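PDB 6DRU: glycosyl hydrolases family 31 family protein from Aspergillus niger, which is an alpha-xylosidase that releases alpha-xylose from the non-reducing terminal glucose of xyloglucan oligosaccharides. Local coordinates for residues 19-24 against 95-100; 100-103 against 107-110; 112-117 against 216-221; 180-183 against 187-190. One frame throughout, in Å; residues are numbered along the deposited sequence. Where two conformers were deposited one is given.

Contact 1. Residues 19-24 against 95-100; sequences ILIQPF and YRLSFY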
loop_
_atom_site.group_PDB
_atom_site.type_symbol
_atom_site.label_atom_id
_atom_site.label_comp_id
_atom_site.label_asym_id
_atom_site.label_seq_id
_atom_site.Cartn_x
_atom_site.Cartn_y
_atom_site.Cartn_z
ATOM N N ILE A 19 -2.410 -2.900 26.566
ATOM C CA ILE A 19 -1.216 -2.244 27.092
ATOM C C ILE A 19 -0.739 -3.031 28.302
ATOM O O ILE A 19 -1.489 -3.209 29.271
ATOM C CB ILE A 19 -1.473 -0.775 27.468
ATOM C CG1 ILE A 19 -2.034 0.011 26.279
ATOM C CG2 ILE A 19 -0.191 -0.132 27.970
ATOM C CD1 ILE A 19 -3.541 0.142 26.287
ATOM N N LEU A 20 0.507 -3.500 28.250
ATOM C CA LEU A 20 1.109 -4.283 29.324
ATOM C C LEU A 20 2.257 -3.479 29.924
ATOM O O LEU A 20 3.305 -3.314 29.290
ATOM C CB LEU A 20 1.594 -5.635 28.805
ATOM C CG LEU A 20 2.367 -6.508 29.795
ATOM C CD1 LEU A 20 1.483 -6.894 30.967
ATOM C CD2 LEU A 20 2.920 -7.746 29.104
ATOM N N ILE A 21 2.056 -2.976 31.140
ATOM C CA ILE A 21 3.058 -2.197 31.857
ATOM C C ILE A 21 3.619 -3.070 32.971
ATOM O O ILE A 21 2.864 -3.577 33.811
ATOM C CB ILE A 21 2.468 -0.898 32.423
ATOM C CG1 ILE A 21 1.642 -0.176 31.358
ATOM C CG2 ILE A 21 3.577 0.007 32.938
ATOM C CD1 ILE A 21 0.245 0.179 31.819
ATOM N N GLN A 22 4.939 -3.246 32.983
ATOM C CA GLN A 22 5.593 -4.069 33.986
ATOM C C GLN A 22 6.742 -3.307 34.630
ATOM O O GLN A 22 7.441 -2.542 33.952
ATOM C CB GLN A 22 6.137 -5.366 33.372
ATOM C CG GLN A 22 5.152 -6.110 32.494
ATOM C CD GLN A 22 5.814 -7.214 31.696
ATOM O OE1 GLN A 22 6.612 -6.952 30.795
ATOM N NE2 GLN A 22 5.492 -8.458 32.029
ATOM N N PRO A 23 6.964 -3.489 35.930
ATOM C CA PRO A 23 8.207 -2.996 36.530
ATOM C C PRO A 23 9.393 -3.724 35.919
ATOM O O PRO A 23 9.358 -4.937 35.708
ATOM C CB PRO A 23 8.040 -3.323 38.018
ATOM C CG PRO A 23 7.041 -4.436 38.051
ATOM C CD PRO A 23 6.105 -4.172 36.911
ATOM N N PHE A 24 10.446 -2.967 35.617
ATOM C CA PHE A 24 11.578 -3.500 34.866
ATOM C C PHE A 24 12.858 -2.870 35.396
ATOM O O PHE A 24 13.108 -1.683 35.172
ATOM C CB PHE A 24 11.411 -3.233 33.371
ATOM C CG PHE A 24 11.964 -4.315 32.500
ATOM C CD1 PHE A 24 11.251 -5.481 32.289
ATOM C CD2 PHE A 24 13.197 -4.169 31.890
ATOM C CE1 PHE A 24 11.758 -6.483 31.487
ATOM C CE2 PHE A 24 13.711 -5.166 31.086
ATOM C CZ PHE A 24 12.990 -6.327 30.885
ATOM N N TYR A 95 -6.801 4.544 31.323
ATOM C CA TYR A 95 -6.243 4.110 30.049
ATOM C C TYR A 95 -5.150 5.034 29.532
ATOM O O TYR A 95 -4.634 4.807 28.431
ATOM C CB TYR A 95 -7.354 3.979 28.997
ATOM C CG TYR A 95 -8.233 5.203 28.875
ATOM C CD1 TYR A 95 -7.795 6.335 28.197
ATOM C CD2 TYR A 95 -9.502 5.227 29.434
ATOM C CE1 TYR A 95 -8.594 7.457 28.091
ATOM C CE2 TYR A 95 -10.311 6.343 29.325
ATOM C CZ TYR A 95 -9.853 7.455 28.656
ATOM O OH TYR A 95 -10.657 8.569 28.551
ATOM N N ARG A 96 -4.788 6.068 30.285
ATOM C CA ARG A 96 -3.695 6.964 29.938
ATOM C C ARG A 96 -2.576 6.810 30.958
ATOM O O ARG A 96 -2.835 6.635 32.151
ATOM C CB ARG A 96 -4.171 8.419 29.886
ATOM C CG ARG A 96 -5.099 8.715 28.723
ATOM C CD ARG A 96 -4.318 8.966 27.441
ATOM N NE ARG A 96 -5.181 8.924 26.264
ATOM C CZ ARG A 96 -5.329 7.856 25.486
ATOM N NH1 ARG A 96 -4.665 6.740 25.756
ATOM N NH2 ARG A 96 -6.137 7.903 24.436
ATOM N N LEU A 97 -1.334 6.880 30.491
ATOM C CA LEU A 97 -0.173 6.631 31.332
ATOM C C LEU A 97 0.500 7.939 31.735
ATOM O O LEU A 97 0.563 8.887 30.946
ATOM C CB LEU A 97 0.833 5.727 30.615
ATOM C CG LEU A 97 0.292 4.423 30.024
ATOM C CD1 LEU A 97 1.428 3.566 29.489
ATOM C CD2 LEU A 97 -0.519 3.656 31.058
ATOM N N SER A 98 1.005 7.976 32.968
ATOM C CA SER A 98 1.777 9.101 33.478
ATOM C C SER A 98 2.828 8.563 34.437
ATOM O O SER A 98 2.562 7.620 35.188
ATOM C CB SER A 98 0.884 10.129 34.181
ATOM O OG SER A 98 0.226 9.562 35.298
ATOM N N PHE A 99 4.015 9.163 34.411
ATOM C CA PHE A 99 5.162 8.674 35.165
ATOM C C PHE A 99 5.715 9.772 36.062
ATOM O O PHE A 99 5.991 10.884 35.597
ATOM C CB PHE A 99 6.253 8.160 34.221
ATOM C CG PHE A 99 5.829 6.983 33.395
ATOM C CD1 PHE A 99 5.917 5.695 33.902
ATOM C CD2 PHE A 99 5.328 7.161 32.117
ATOM C CE1 PHE A 99 5.523 4.608 33.146
ATOM C CE2 PHE A 99 4.930 6.079 31.356
ATOM C CZ PHE A 99 5.028 4.800 31.871
ATOM N N TYR A 100 5.883 9.452 37.343
ATOM C CA TYR A 100 6.436 10.366 38.329
ATOM C C TYR A 100 7.686 9.765 38.957
ATOM O O TYR A 100 7.881 8.546 38.963
ATOM C CB TYR A 100 5.419 10.685 39.433
ATOM C CG TYR A 100 4.141 11.334 38.951
ATOM C CD1 TYR A 100 3.110 10.572 38.417
ATOM C CD2 TYR A 100 3.961 12.709 39.047
ATOM C CE1 TYR A 100 1.938 11.163 37.981
ATOM C CE2 TYR A 100 2.793 13.308 38.616
ATOM C CZ TYR A 100 1.784 12.531 38.083
ATOM O OH TYR A 100 0.620 13.123 37.651
#
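Leu97, the residue that meets Ile19 and Ile21 across this contact, gives its backbone N-H to OE1 of Glu114, a carboxylate oxygen that also takes a salt bridge from Arg124. The leucine side chain points toward strand 17-23. Its CG lies anti to the carbonyl carbon (chi1 -51°), and the two methyls have different jobs. CD2 reaches Ile21 CD1 end to end at 3.6 Å. CD1 takes the flank of the same isoleucine, 4.2 Å from Ile21 CG1, and comes more loosely toward Ile19, with Ile19 CG2 4.3 Å from Leu97 CD1. The backbones stay well apart, Ile21 CA and Leu97 CA being 9.4 Å from each other, and are bridged mainly by the ends of Ile19, Ile21 and Leu97. Val31 and Leu83 close in on both Ile21 and Leu97, one from strand 28-35 and the other from strand 81-85. Just upstream, a classic beta bulge sets both Tyr95 and Arg96 opposite Thr86, while the Tyr95 ring stacks on His14. Apolar side chains meeting end to end between two facing sheets, one holding strand 17-23 and the other strand 98-102, are what is expected in the core of a beta sandwich.

Contact 2. Residues 100-103 against 107-110; sequences YRVN and SETL. With MAN (alpha-D-mannopyranose), chain I; MAN (alpha-D-mannopyranose), chain B.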
loop_
_atom_site.group_PDB
_atom_site.type_symbol
_atom_site.label_atom_id
_atom_site.label_comp_id
_atom_site.label_asym_id
_atom_site.label_seq_id
_atom_site.Cartn_x
_atom_site.Cartn_y
_atom_site.Cartn_z
ATOM N N TYR A 100 5.883 9.452 37.343
ATOM C CA TYR A 100 6.436 10.366 38.329
ATOM C C TYR A 100 7.686 9.765 38.957
ATOM O O TYR A 100 7.881 8.546 38.963
ATOM C CB TYR A 100 5.419 10.685 39.433
ATOM C CG TYR A 100 4.141 11.334 38.951
ATOM C CD1 TYR A 100 3.110 10.572 38.417
ATOM C CD2 TYR A 100 3.961 12.709 39.047
ATOM C CE1 TYR A 100 1.938 11.163 37.981
ATOM C CE2 TYR A 100 2.793 13.308 38.616
ATOM C CZ TYR A 100 1.784 12.531 38.083
ATOM O OH TYR A 100 0.620 13.123 37.651
ATOM N N ARG A 101 8.537 10.638 39.490
ATOM C CA ARG A 101 9.671 10.234 40.309
ATOM C C ARG A 101 9.462 10.703 41.743
ATOM O O ARG A 101 9.056 11.845 41.979
ATOM C CB ARG A 101 10.990 10.798 39.773
ATOM C CG ARG A 101 12.086 10.855 40.831
ATOM C CD ARG A 101 13.462 11.095 40.242
ATOM N NE ARG A 101 13.491 12.239 39.335
ATOM C CZ ARG A 101 13.386 13.503 39.724
ATOM N NH1 ARG A 101 13.235 13.791 41.008
ATOM N NH2 ARG A 101 13.423 14.481 38.829
ATOM N N VAL A 102 9.747 9.821 42.695
ATOM C CA VAL A 102 9.697 10.164 44.111
ATOM C C VAL A 102 11.054 10.746 44.487
ATOM O O VAL A 102 12.064 10.036 44.496
ATOM C CB VAL A 102 9.354 8.945 44.975
ATOM C CG1 VAL A 102 9.567 9.263 46.446
ATOM C CG2 VAL A 102 7.926 8.507 44.723
ATOM N N ASN A 103 11.081 12.040 44.791
ATOM C CA ASN A 103 12.325 12.709 45.129
ATOM C C ASN A 103 12.765 12.338 46.545
ATOM O O ASN A 103 12.043 11.684 47.303
ATOM C CB ASN A 103 12.173 14.224 45.000
ATOM C CG ASN A 103 11.561 14.637 43.677
ATOM O OD1 ASN A 103 11.970 14.166 42.616
ATOM N ND2 ASN A 103 10.573 15.524 43.734
ATOM N N SER A 107 8.586 14.699 47.968
ATOM C CA SER A 107 7.718 15.184 46.906
ATOM C C SER A 107 7.897 14.346 45.641
ATOM O O SER A 107 8.811 13.524 45.524
ATOM C CB SER A 107 7.999 16.656 46.610
ATOM O OG SER A 107 9.307 16.832 46.096
ATOM N N GLU A 108 7.005 14.568 44.678
ATOM C CA GLU A 108 7.025 13.855 43.411
ATOM C C GLU A 108 7.199 14.844 42.267
ATOM O O GLU A 108 6.808 16.010 42.368
ATOM C CB GLU A 108 5.740 13.043 43.196
ATOM C CG GLU A 108 5.540 11.900 44.177
ATOM C CD GLU A 108 4.198 11.216 44.000
ATOM O OE1 GLU A 108 3.422 11.648 43.120
ATOM O OE2 GLU A 108 3.920 10.243 44.732
ATOM N N THR A 109 7.791 14.363 41.178
ATOM C CA THR A 109 8.020 15.164 39.984
ATOM C C THR A 109 7.528 14.395 38.768
ATOM O O THR A 109 7.885 13.227 38.585
ATOM C CB THR A 109 9.508 15.507 39.827
ATOM O OG1 THR A 109 9.883 16.483 40.807
ATOM C CG2 THR A 109 9.799 16.051 38.435
ATOM N N LEU A 110 6.714 15.047 37.941
ATOM C CA LEU A 110 6.212 14.414 36.727
ATOM C C LEU A 110 7.334 14.322 35.700
ATOM O O LEU A 110 7.815 15.346 35.201
ATOM C CB LEU A 110 5.028 15.192 36.164
ATOM C CG LEU A 110 4.573 14.699 34.787
ATOM C CD1 LEU A 110 3.927 13.327 34.897
ATOM C CD2 LEU A 110 3.624 15.682 34.136
HETATM C C1 MAN I . 0.794 16.817 39.144
HETATM C C2 MAN I . 0.008 17.786 39.997
HETATM C C3 MAN I . 0.851 19.011 40.272
HETATM C C4 MAN I . 2.211 18.603 40.799
HETATM C C5 MAN I . 2.813 17.546 39.899
HETATM C C6 MAN I . 4.156 17.119 40.446
HETATM O O2 MAN I . -0.336 17.173 41.217
HETATM O O3 MAN I . 0.204 19.815 41.230
HETATM O O4 MAN I . 3.055 19.728 40.826
HETATM O O5 MAN I . 1.953 16.432 39.841
HETATM O O6 MAN I . 3.968 16.105 41.409
HETATM C C1 MAN B . 1.412 18.933 34.124
HETATM C C2 MAN B . 0.831 18.325 32.863
HETATM C C3 MAN B . -0.457 17.592 33.175
HETATM C C4 MAN B . -0.267 16.680 34.364
HETATM C C5 MAN B . 0.311 17.486 35.505
HETATM C C6 MAN B . 0.442 16.624 36.743
HETATM O O2 MAN B . 1.752 17.433 32.281
HETATM O O3 MAN B . -0.834 16.830 32.053
HETATM O O4 MAN B . -1.509 16.140 34.743
HETATM O O5 MAN B . 1.579 17.958 35.126
HETATM O O6 MAN B . 0.714 17.442 37.859
#
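The Tyr100 ring carries Leu110 on one face: CD1 of Leu110 stands 4.0 Å from the ring centroid, 16° off the normal and displaced toward the rim. At the ring's edge, near its plane, lie two mannoses of a protein-attached glycan, the chain I sugar through O5 and the chain B sugar through C6. Arg84 adds a cation-pi contact to the same ring. The Arg101 guanidinium, only approximately placed, lies alongside Thr109 and bonds the carbonyl oxygen of Lys185 through NH2. The third flat group, the Asn103 amide, spends both N-H bonds in its own plane. ND2 of Asn103 gives one to Ser107 OG at 3.0 Å and the other to Thr109 OG1 at 3.2 Å, which would fix the rotation of the amide; Ser107 OG also bonds Asp105. Between the backbones, Arg101 and Thr109 form a hydrogen-bonded antiparallel pair, and Asn103 N reaches Ser107 O at 2.8 Å. The chain I mannose joins in by sending O6 to Glu108 O at 3.0 Å, while the Glu108 carboxylate pairs with Arg84. Strand 108-113 is the last of four in its sheet, and strand 98-102 bonds Ile82 of strand 81-85 and Asn80 just ahead of it.

Contact 3. Residues 112-117 against 216-221; sequences TNEYAP and VDYVIV. With MAN (alpha-D-mannopyranose), chain C; MAN (alpha-D-mannopyranose), chain B.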
loop_
_atom_site.group_PDB
_atom_site.type_symbol
_atom_site.label_atom_id
_atom_site.label_comp_id
_atom_site.label_asym_id
_atom_site.label_seq_id
_atom_site.Cartn_x
_atom_site.Cartn_y
_atom_site.Cartn_z
ATOM N N THR A 112 7.076 12.435 32.628
ATOM C CA THR A 112 6.327 12.630 31.392
ATOM C C THR A 112 5.051 11.809 31.478
ATOM O O THR A 112 4.970 10.832 32.230
ATOM C CB THR A 112 7.133 12.218 30.153
ATOM O OG1 THR A 112 6.331 12.402 28.979
ATOM C CG2 THR A 112 7.555 10.759 30.251
ATOM N N ASN A 113 4.053 12.222 30.703
ATOM C CA ASN A 113 2.832 11.455 30.521
ATOM C C ASN A 113 2.507 11.395 29.035
ATOM O O ASN A 113 3.178 12.017 28.206
ATOM C CB ASN A 113 1.660 12.045 31.326
ATOM C CG ASN A 113 1.457 13.530 31.081
ATOM O OD1 ASN A 113 1.890 14.075 30.069
ATOM N ND2 ASN A 113 0.792 14.192 32.020
ATOM N N GLU A 114 1.476 10.625 28.696
ATOM C CA GLU A 114 1.046 10.542 27.309
ATOM C C GLU A 114 0.413 11.862 26.890
ATOM O O GLU A 114 -0.490 12.371 27.563
ATOM C CB GLU A 114 0.065 9.388 27.114
ATOM C CG GLU A 114 0.583 8.046 27.618
ATOM C CD GLU A 114 -0.299 6.880 27.209
ATOM O OE1 GLU A 114 -1.532 6.969 27.395
ATOM O OE2 GLU A 114 0.244 5.870 26.706
ATOM N N TYR A 115 0.901 12.423 25.785
ATOM C CA TYR A 115 0.432 13.719 25.313
ATOM C C TYR A 115 -1.031 13.641 24.903
ATOM O O TYR A 115 -1.343 13.283 23.763
ATOM C CB TYR A 115 1.289 14.206 24.143
ATOM C CG TYR A 115 0.927 15.588 23.651
ATOM C CD1 TYR A 115 1.333 16.720 24.344
ATOM C CD2 TYR A 115 0.181 15.761 22.494
ATOM C CE1 TYR A 115 1.006 17.988 23.896
ATOM C CE2 TYR A 115 -0.151 17.025 22.039
ATOM C CZ TYR A 115 0.264 18.134 22.744
ATOM O OH TYR A 115 -0.064 19.391 22.293
ATOM N N ALA A 116 -1.934 13.972 25.821
ATOM C CA ALA A 116 -3.373 13.927 25.560
ATOM C C ALA A 116 -4.065 15.103 26.235
ATOM O O ALA A 116 -4.802 14.937 27.214
ATOM C CB ALA A 116 -3.967 12.597 26.029
ATOM N N PRO A 117 -3.853 16.326 25.724
ATOM C CA PRO A 117 -4.734 17.435 26.112
ATOM C C PRO A 117 -6.129 17.238 25.540
ATOM O O PRO A 117 -6.373 16.259 24.827
ATOM C CB PRO A 117 -4.038 18.669 25.523
ATOM C CG PRO A 117 -3.190 18.143 24.432
ATOM C CD PRO A 117 -2.751 16.780 24.857
ATOM N N VAL A 216 4.555 -2.256 19.860
ATOM C CA VAL A 216 5.276 -1.094 20.366
ATOM C C VAL A 216 5.863 -1.450 21.725
ATOM O O VAL A 216 5.214 -2.124 22.535
ATOM C CB VAL A 216 4.354 0.138 20.458
ATOM C CG1 VAL A 216 5.134 1.356 20.918
ATOM C CG2 VAL A 216 3.700 0.406 19.116
ATOM N N ASP A 217 7.091 -0.999 21.979
ATOM C CA ASP A 217 7.821 -1.400 23.178
ATOM C C ASP A 217 8.774 -0.283 23.576
ATOM O O ASP A 217 9.630 0.115 22.779
ATOM C CB ASP A 217 8.586 -2.706 22.926
ATOM C CG ASP A 217 9.249 -3.258 24.177
ATOM O OD1 ASP A 217 9.028 -2.705 25.276
ATOM O OD2 ASP A 217 9.987 -4.259 24.059
ATOM N N TYR A 218 8.628 0.222 24.801
ATOM C CA TYR A 218 9.561 1.215 25.317
ATOM C C TYR A 218 9.750 1.014 26.813
ATOM O O TYR A 218 8.938 0.372 27.485
ATOM C CB TYR A 218 9.101 2.649 25.010
ATOM C CG TYR A 218 7.817 3.095 25.683
ATOM C CD1 TYR A 218 7.828 3.623 26.969
ATOM C CD2 TYR A 218 6.600 3.026 25.017
ATOM C CE1 TYR A 218 6.663 4.047 27.581
ATOM C CE2 TYR A 218 5.428 3.450 25.622
ATOM C CZ TYR A 218 5.467 3.960 26.903
ATOM O OH TYR A 218 4.305 4.380 27.510
ATOM N N VAL A 219 10.849 1.573 27.325
ATOM C CA VAL A 219 11.223 1.483 28.731
ATOM C C VAL A 219 11.576 2.880 29.222
ATOM O O VAL A 219 12.277 3.628 28.532
ATOM C CB VAL A 219 12.412 0.520 28.951
ATOM C CG1 VAL A 219 12.783 0.452 30.423
ATOM C CG2 VAL A 219 12.088 -0.867 28.424
ATOM N N ILE A 220 11.082 3.237 30.406
ATOM C CA ILE A 220 11.386 4.518 31.036
ATOM C C ILE A 220 11.964 4.248 32.418
ATOM O O ILE A 220 11.419 3.438 33.179
ATOM C CB ILE A 220 10.144 5.429 31.110
ATOM C CG1 ILE A 220 10.492 6.765 31.769
ATOM C CG2 ILE A 220 8.996 4.744 31.840
ATOM C CD1 ILE A 220 9.376 7.784 31.703
ATOM N N VAL A 221 13.073 4.913 32.735
ATOM C CA VAL A 221 13.762 4.743 34.008
ATOM C C VAL A 221 14.035 6.120 34.596
ATOM O O VAL A 221 14.427 7.046 33.877
ATOM C CB VAL A 221 15.068 3.936 33.844
ATOM C CG1 VAL A 221 15.969 4.571 32.793
ATOM C CG2 VAL A 221 15.790 3.813 35.175
HETATM C C1 MAN C . -1.860 17.473 31.289
HETATM C C2 MAN C . -2.746 16.371 30.753
HETATM C C3 MAN C . -1.939 15.482 29.829
HETATM C C4 MAN C . -1.211 16.316 28.800
HETATM C C5 MAN C . -0.470 17.448 29.479
HETATM C C6 MAN C . 0.196 18.306 28.427
HETATM O O2 MAN C . -3.826 16.936 30.046
HETATM O O3 MAN C . -2.799 14.582 29.172
HETATM O O4 MAN C . -0.288 15.506 28.114
HETATM O O5 MAN C . -1.373 18.238 30.214
HETATM O O6 MAN C . -0.741 19.233 27.925
HETATM C C1 MAN B . 1.412 18.933 34.124
HETATM C C2 MAN B . 0.831 18.325 32.863
HETATM C C3 MAN B . -0.457 17.592 33.175
HETATM C C4 MAN B . -0.267 16.680 34.364
HETATM C C5 MAN B . 0.311 17.486 35.505
HETATM C C6 MAN B . 0.442 16.624 36.743
HETATM O O2 MAN B . 1.752 17.433 32.281
HETATM O O3 MAN B . -0.834 16.830 32.053
HETATM O O4 MAN B . -1.509 16.140 34.743
HETATM O O5 MAN B . 1.579 17.958 35.126
HETATM O O6 MAN B . 0.714 17.442 37.859
HETATM O O HOH W 1 2.631 5.286 25.625
#
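Glu114 leaves its backbone with CG anti to the carbonyl carbon (chi1 -53°); CB and CG form the apolar stem, beside Pro123, and the carboxylate at CD does the polar work. Its two oxygens part company. OE1 serves its salt bridge with Arg124, whereas OE2 turns toward strand 216-222 and stops 4.4 Å from Tyr218 OH, too far for a direct bond. A water fills the step: it donates to Glu114 OE2 at 2.7 Å and lies 2.7 Å from Tyr218 OH. The tyrosine ring that presents this hydroxyl meets Phe141 edge-to-face and also lies against the Phe189 ring. Beside the polar bridge, Thr112 CG2 touches Ile220 CD1 at 3.8 Å. The hydroxyl of that threonine bonds the carbonyl oxygen of Ser142. The other side of segment 112-117 holds sugar. Asn113 ND2 donates to O3 of the chain B mannose at 3.1 Å, and Ala116 N donates to O4 of the chain C mannose at 3.2 Å. A buried carboxylate thus has a cation and a backbone N-H on one oxygen and a water on the other, a setting that would probably keep it ionised although it lies between two sheets.

Contact 4. Residues 180-183 against 187-190; sequences VFMS and YAFI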
loop_
_atom_site.group_PDB
_atom_site.type_symbol
_atom_site.label_atom_id
_atom_site.label_comp_id
_atom_site.label_asym_id
_atom_site.label_seq_id
_atom_site.Cartn_x
_atom_site.Cartn_y
_atom_site.Cartn_z
ATOM N N VAL A 180 17.705 6.303 22.246
ATOM C CA VAL A 180 18.051 6.190 23.659
ATOM C C VAL A 180 18.530 7.566 24.098
ATOM O O VAL A 180 19.568 8.044 23.622
ATOM C CB VAL A 180 19.131 5.129 23.916
ATOM C CG1 VAL A 180 19.590 5.180 25.365
ATOM C CG2 VAL A 180 18.612 3.744 23.567
ATOM N N PHE A 181 17.782 8.211 24.992
ATOM C CA PHE A 181 18.122 9.565 25.399
ATOM C C PHE A 181 17.916 9.743 26.895
ATOM O O PHE A 181 17.121 9.036 27.520
ATOM C CB PHE A 181 17.300 10.612 24.629
ATOM C CG PHE A 181 15.853 10.688 25.039
ATOM C CD1 PHE A 181 15.438 11.584 26.015
ATOM C CD2 PHE A 181 14.901 9.893 24.426
ATOM C CE1 PHE A 181 14.108 11.667 26.385
ATOM C CE2 PHE A 181 13.570 9.975 24.788
ATOM C CZ PHE A 181 13.173 10.862 25.772
ATOM N N MET A 182 18.652 10.698 27.458
ATOM C CA MET A 182 18.469 11.151 28.830
ATOM C C MET A 182 17.866 12.548 28.821
ATOM O O MET A 182 18.178 13.364 27.949
ATOM C CB MET A 182 19.793 11.179 29.597
ATOM C CG MET A 182 20.499 9.845 29.721
ATOM S SD MET A 182 21.998 9.996 30.716
ATOM C CE MET A 182 22.845 11.326 29.863
ATOM N N SER A 183 17.004 12.816 29.793
ATOM C CA SER A 183 16.437 14.138 29.998
ATOM C C SER A 183 16.965 14.723 31.302
ATOM O O SER A 183 17.230 13.996 32.264
ATOM C CB SER A 183 14.908 14.088 30.026
ATOM O OG SER A 183 14.361 15.361 30.318
ATOM N N TYR A 187 15.280 11.394 33.974
ATOM C CA TYR A 187 14.800 10.115 33.477
ATOM C C TYR A 187 15.433 9.823 32.127
ATOM O O TYR A 187 15.840 10.734 31.403
ATOM C CB TYR A 187 13.269 10.080 33.369
ATOM C CG TYR A 187 12.688 10.909 32.246
ATOM C CD1 TYR A 187 12.419 12.261 32.423
ATOM C CD2 TYR A 187 12.389 10.336 31.014
ATOM C CE1 TYR A 187 11.878 13.022 31.404
ATOM C CE2 TYR A 187 11.850 11.091 29.986
ATOM C CZ TYR A 187 11.597 12.434 30.189
ATOM O OH TYR A 187 11.061 13.194 29.175
ATOM N N ALA A 188 15.514 8.535 31.805
ATOM C CA ALA A 188 15.983 8.067 30.514
ATOM C C ALA A 188 14.877 7.259 29.847
ATOM O O ALA A 188 13.962 6.759 30.507
ATOM C CB ALA A 188 17.258 7.225 30.650
ATOM N N PHE A 189 14.977 7.129 28.526
ATOM C CA PHE A 189 13.916 6.541 27.719
ATOM C C PHE A 189 14.536 5.726 26.596
ATOM O O PHE A 189 15.474 6.186 25.938
ATOM C CB PHE A 189 13.003 7.640 27.158
ATOM C CG PHE A 189 11.765 7.130 26.470
ATOM C CD1 PHE A 189 11.798 6.752 25.137
ATOM C CD2 PHE A 189 10.560 7.059 27.149
ATOM C CE1 PHE A 189 10.660 6.295 24.500
ATOM C CE2 PHE A 189 9.417 6.605 26.517
ATOM C CZ PHE A 189 9.467 6.222 25.191
ATOM N N ILE A 190 14.014 4.520 26.381
ATOM C CA ILE A 190 14.489 3.620 25.337
ATOM C C ILE A 190 13.301 3.218 24.477
ATOM O O ILE A 190 12.353 2.600 24.972
ATOM C CB ILE A 190 15.173 2.370 25.915
ATOM C CG1 ILE A 190 16.329 2.764 26.831
ATOM C CG2 ILE A 190 15.666 1.465 24.792
ATOM C CD1 ILE A 190 16.992 1.584 27.509
#
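Val180 and Ile190 open an antiparallel beta hairpin whose two faces are filled differently. On their own face the packing is even: the two residues run alongside each other, with Val180 CG2 3.9 Å from Ile190 CG2. Further along, Ala188 is a low spot next to Met182, whose CG sits 4.3 Å from Ala188 CB before the rest of the chain leads off toward Leu231 and Gln232 of helix 228-239. The same helix lays Ile235 over Ala188. The opposite face is mostly aromatic. Phe181 has its CG between the backbone N and the carbonyl carbon (chi1 73°), and this swings its ring across the hairpin so that CE2 and CZ press on Phe189 CB. The Phe181 and Phe189 rings, centroids 5.7 Å apart and planes at 28°, are offset so far that little of one covers the other. Tyr187 bends back over its partner strand, where Ser183 CB fits under the ring face, 3.9 Å from the Tyr187 centroid. Both hydroxyls of that pair, Ser183 OG and Tyr187 OH, bond OE1 of Glu147. Phe181 and Phe189 exchange two backbone bonds, and next along the ladder Ser183 N donates to Tyr187 O at 2.9 Å, nearly straight at 167°.

How the contacts relate
Contacts 1 and 3 are both buried and both span the gap between the four-stranded and eight-stranded sheets, their centres 8 Å apart. The first is purely aliphatic, whereas the second mixes a methyl contact with a water-bridged carboxylate. They are stitched together inside the smaller sheet, where Phe99 N probably bonds Thr112 O at 2.9 Å. Contacts 2 and 4 are hairpins, each within one sheet. The partly buried 100-103/107-110 hairpin lies beside glycan and is rich in polar side-chain bonds; the 180-183/187-190 hairpin is buried, with mainly apolar packing, and borders contact 3 through strand 216-222. Contacts 1 and 2 share strand 98-102 and Tyr100, contacts 2 and 3 strand 108-113 and the chain B mannose.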